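Local coordinates for protein agglutinin alpha chain (Maclura pomifera, PDB 3LLZ) that binds galactose-containing glycans as a jacalin-family lectin, recognising the T-antigen disaccharide Gal-beta-1,3-GalNAc, at residues G118-G121 / Y122-Y126. Sequence-based numbering, arbitrary orientation.
Sequences GSIG and YWLDY. With NGA (2-acetamido-2-deoxy-beta-D-galactopyranose), chain C.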
loop_
_atom_site.group_PDB
_atom_site.type_symbol
_atom_site.label_atom_id
_atom_site.label_comp_id
_atom_site.label_asym_id
_atom_site.label_seq_id
_atom_site.Cartn_x
_atom_site.Cartn_y
_atom_site.Cartn_z
ATOM N N GLY A 118 19.124 -9.463 -2.843
ATOM C CA GLY A 118 19.908 -10.443 -2.120
ATOM C C GLY A 118 21.390 -10.322 -2.382
ATOM O O GLY A 118 21.914 -9.227 -2.584
ATOM N N SER A 119 22.063 -11.467 -2.381
ATOM C CA SER A 119 23.502 -11.510 -2.596
ATOM C C SER A 119 23.886 -12.852 -3.182
ATOM O O SER A 119 23.367 -13.881 -2.761
ATOM C CB SER A 119 24.228 -11.314 -1.266
ATOM O OG SER A 119 25.620 -11.564 -1.395
ATOM N N ILE A 120 24.784 -12.843 -4.161
ATOM C CA ILE A 120 25.235 -14.086 -4.767
ATOM C C ILE A 120 26.746 -14.075 -4.953
ATOM O O ILE A 120 27.307 -13.132 -5.512
ATOM C CB ILE A 120 24.575 -14.334 -6.145
ATOM C CG1 ILE A 120 23.050 -14.278 -6.009
ATOM C CG2 ILE A 120 25.003 -15.703 -6.689
ATOM C CD1 ILE A 120 22.295 -14.574 -7.299
ATOM N N GLY A 121 27.392 -15.117 -4.446
ATOM C CA GLY A 121 28.833 -15.267 -4.588
ATOM C C GLY A 121 28.941 -16.562 -5.364
ATOM O O GLY A 121 28.463 -16.650 -6.490
ATOM N N TYR A 122 29.557 -17.576 -4.775
ATOM C CA TYR A 122 29.619 -18.863 -5.445
ATOM C C TYR A 122 28.179 -19.369 -5.509
ATOM O O TYR A 122 27.767 -20.000 -6.480
ATOM C CB TYR A 122 30.494 -19.840 -4.655
ATOM C CG TYR A 122 31.966 -19.715 -4.977
ATOM C CD1 TYR A 122 32.627 -18.494 -4.849
ATOM C CD2 TYR A 122 32.688 -20.810 -5.445
ATOM C CE1 TYR A 122 33.972 -18.364 -5.186
ATOM C CE2 TYR A 122 34.034 -20.692 -5.786
ATOM C CZ TYR A 122 34.668 -19.465 -5.654
ATOM O OH TYR A 122 35.993 -19.339 -6.008
ATOM N N TRP A 123 27.412 -19.056 -4.467
ATOM C CA TRP A 123 26.015 -19.468 -4.379
ATOM C C TRP A 123 25.158 -18.319 -3.873
ATOM O O TRP A 123 25.673 -17.276 -3.461
ATOM C CB TRP A 123 25.887 -20.662 -3.427
ATOM C CG TRP A 123 26.787 -21.778 -3.824
ATOM C CD1 TRP A 123 26.647 -22.591 -4.907
ATOM C CD2 TRP A 123 28.046 -22.115 -3.226
ATOM N NE1 TRP A 123 27.746 -23.411 -5.031
ATOM C CE2 TRP A 123 28.619 -23.138 -4.012
ATOM C CE3 TRP A 123 28.747 -21.647 -2.105
ATOM C CZ2 TRP A 123 29.867 -23.704 -3.714
ATOM C CZ3 TRP A 123 29.989 -22.209 -1.809
ATOM C CH2 TRP A 123 30.532 -23.227 -2.614
ATOM N N LEU A 124 23.845 -18.516 -3.920
ATOM C CA LEU A 124 22.902 -17.513 -3.434
ATOM C C LEU A 124 23.079 -17.435 -1.922
ATOM O O LEU A 124 22.716 -18.361 -1.197
ATOM C CB LEU A 124 21.476 -17.943 -3.788
ATOM C CG LEU A 124 20.330 -17.064 -3.288
ATOM C CD1 LEU A 124 20.482 -15.642 -3.812
ATOM C CD2 LEU A 124 19.010 -17.670 -3.752
ATOM N N ASP A 125 23.647 -16.334 -1.445
ATOM C CA ASP A 125 23.906 -16.167 -0.018
ATOM C C ASP A 125 22.638 -15.982 0.795
ATOM O O ASP A 125 22.465 -16.581 1.860
ATOM C CB ASP A 125 24.817 -14.965 0.214
ATOM C CG ASP A 125 26.113 -15.067 -0.552
ATOM O OD1 ASP A 125 26.833 -16.074 -0.369
ATOM O OD2 ASP A 125 26.409 -14.140 -1.331
ATOM N N TYR A 126 21.759 -15.133 0.285
ATOM C CA TYR A 126 20.504 -14.834 0.948
ATOM C C TYR A 126 19.669 -14.010 -0.010
ATOM O O TYR A 126 20.166 -13.540 -1.028
ATOM C CB TYR A 126 20.751 -14.033 2.235
ATOM C CG TYR A 126 21.536 -12.746 2.052
ATOM C CD1 TYR A 126 22.896 -12.687 2.359
ATOM C CD2 TYR A 126 20.918 -11.588 1.576
ATOM C CE1 TYR A 126 23.624 -11.505 2.200
ATOM C CE2 TYR A 126 21.637 -10.401 1.411
ATOM C CZ TYR A 126 22.988 -10.370 1.725
ATOM O OH TYR A 126 23.705 -9.204 1.554
HETATM C C1 NGA C . 32.264 -15.983 -2.066
HETATM C C2 NGA C . 31.921 -14.598 -1.489
HETATM C C3 NGA C . 31.385 -14.801 -0.076
HETATM C C4 NGA C . 30.129 -15.681 -0.146
HETATM C C5 NGA C . 30.531 -17.032 -0.768
HETATM C C6 NGA C . 29.395 -18.042 -0.902
HETATM C C7 NGA C . 33.046 -12.521 -1.945
HETATM C C8 NGA C . 34.341 -11.729 -1.975
HETATM N N2 NGA C . 33.104 -13.760 -1.467
HETATM O O1 NGA C . 32.719 -15.851 -3.364
HETATM O O3 NGA C . 31.137 -13.541 0.607
HETATM O O4 NGA C . 29.145 -15.051 -0.956
HETATM O O5 NGA C . 31.099 -16.831 -2.088
HETATM O O6 NGA C . 28.486 -17.698 -1.943
HETATM O O7 NGA C . 32.004 -12.008 -2.350
#
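S119 and Y126 form an antiparallel hydrogen-bonded pair at the end of a beta hairpin, S119 N giving its hydrogen to Y126 O. One step on, I120 faces L124 as a non-hydrogen-bonded pair; the register slips by one residue between the two pairs, a beta bulge at which D125 N also bonds S119 O. The N-to-C directions of strands 118-120 and 124-126 differ by 150°, roughly antiparallel, and G121 N closes the turn on W123 O at 2.9 Å. D125, beside the bulge, meets the sugar. Its carboxylate is shared by two sets of partners: OD2 accepts S119 OG at 2.7 Å on its anti side. D125 OD1 takes the hydroxyls of the N-acetylgalactosamine, NGA O4 at 2.6 Å and NGA O6 at 2.8 Å. S119 reaches OD2 because its OG stands anti to the backbone N (chi1 171°), and this second-shell bond, with a weak one from G1 N to OD2, probably limits the carboxylate's rotation. The turn adds two nearly straight backbone bonds to the N-acetylgalactosamine, Y122 N to NGA O5 (3.2 Å) and W123 N to NGA O6 (3.1 Å). The edge of the Y122 ring lies beside sugar O1, with Y122 CD1 3.0 Å from NGA O1. S119 CB sits over one face of the Y126 ring, 3.7 Å from its centroid and offset toward the rim, a CH-pi contact. On the other face of the hairpin, I120 CG1 packs on L124 CD1. This is the jacalin-type galactose site, completed by G1, F47 and Y78. Strand 2-5 flanks strand 110-120 on the side away from strand 124-132; I120 packs on F4 of strand 2-5 and on L28 of strand 25-34, while L124 rests on I25 and I81 of strands 25-34 and 78-88.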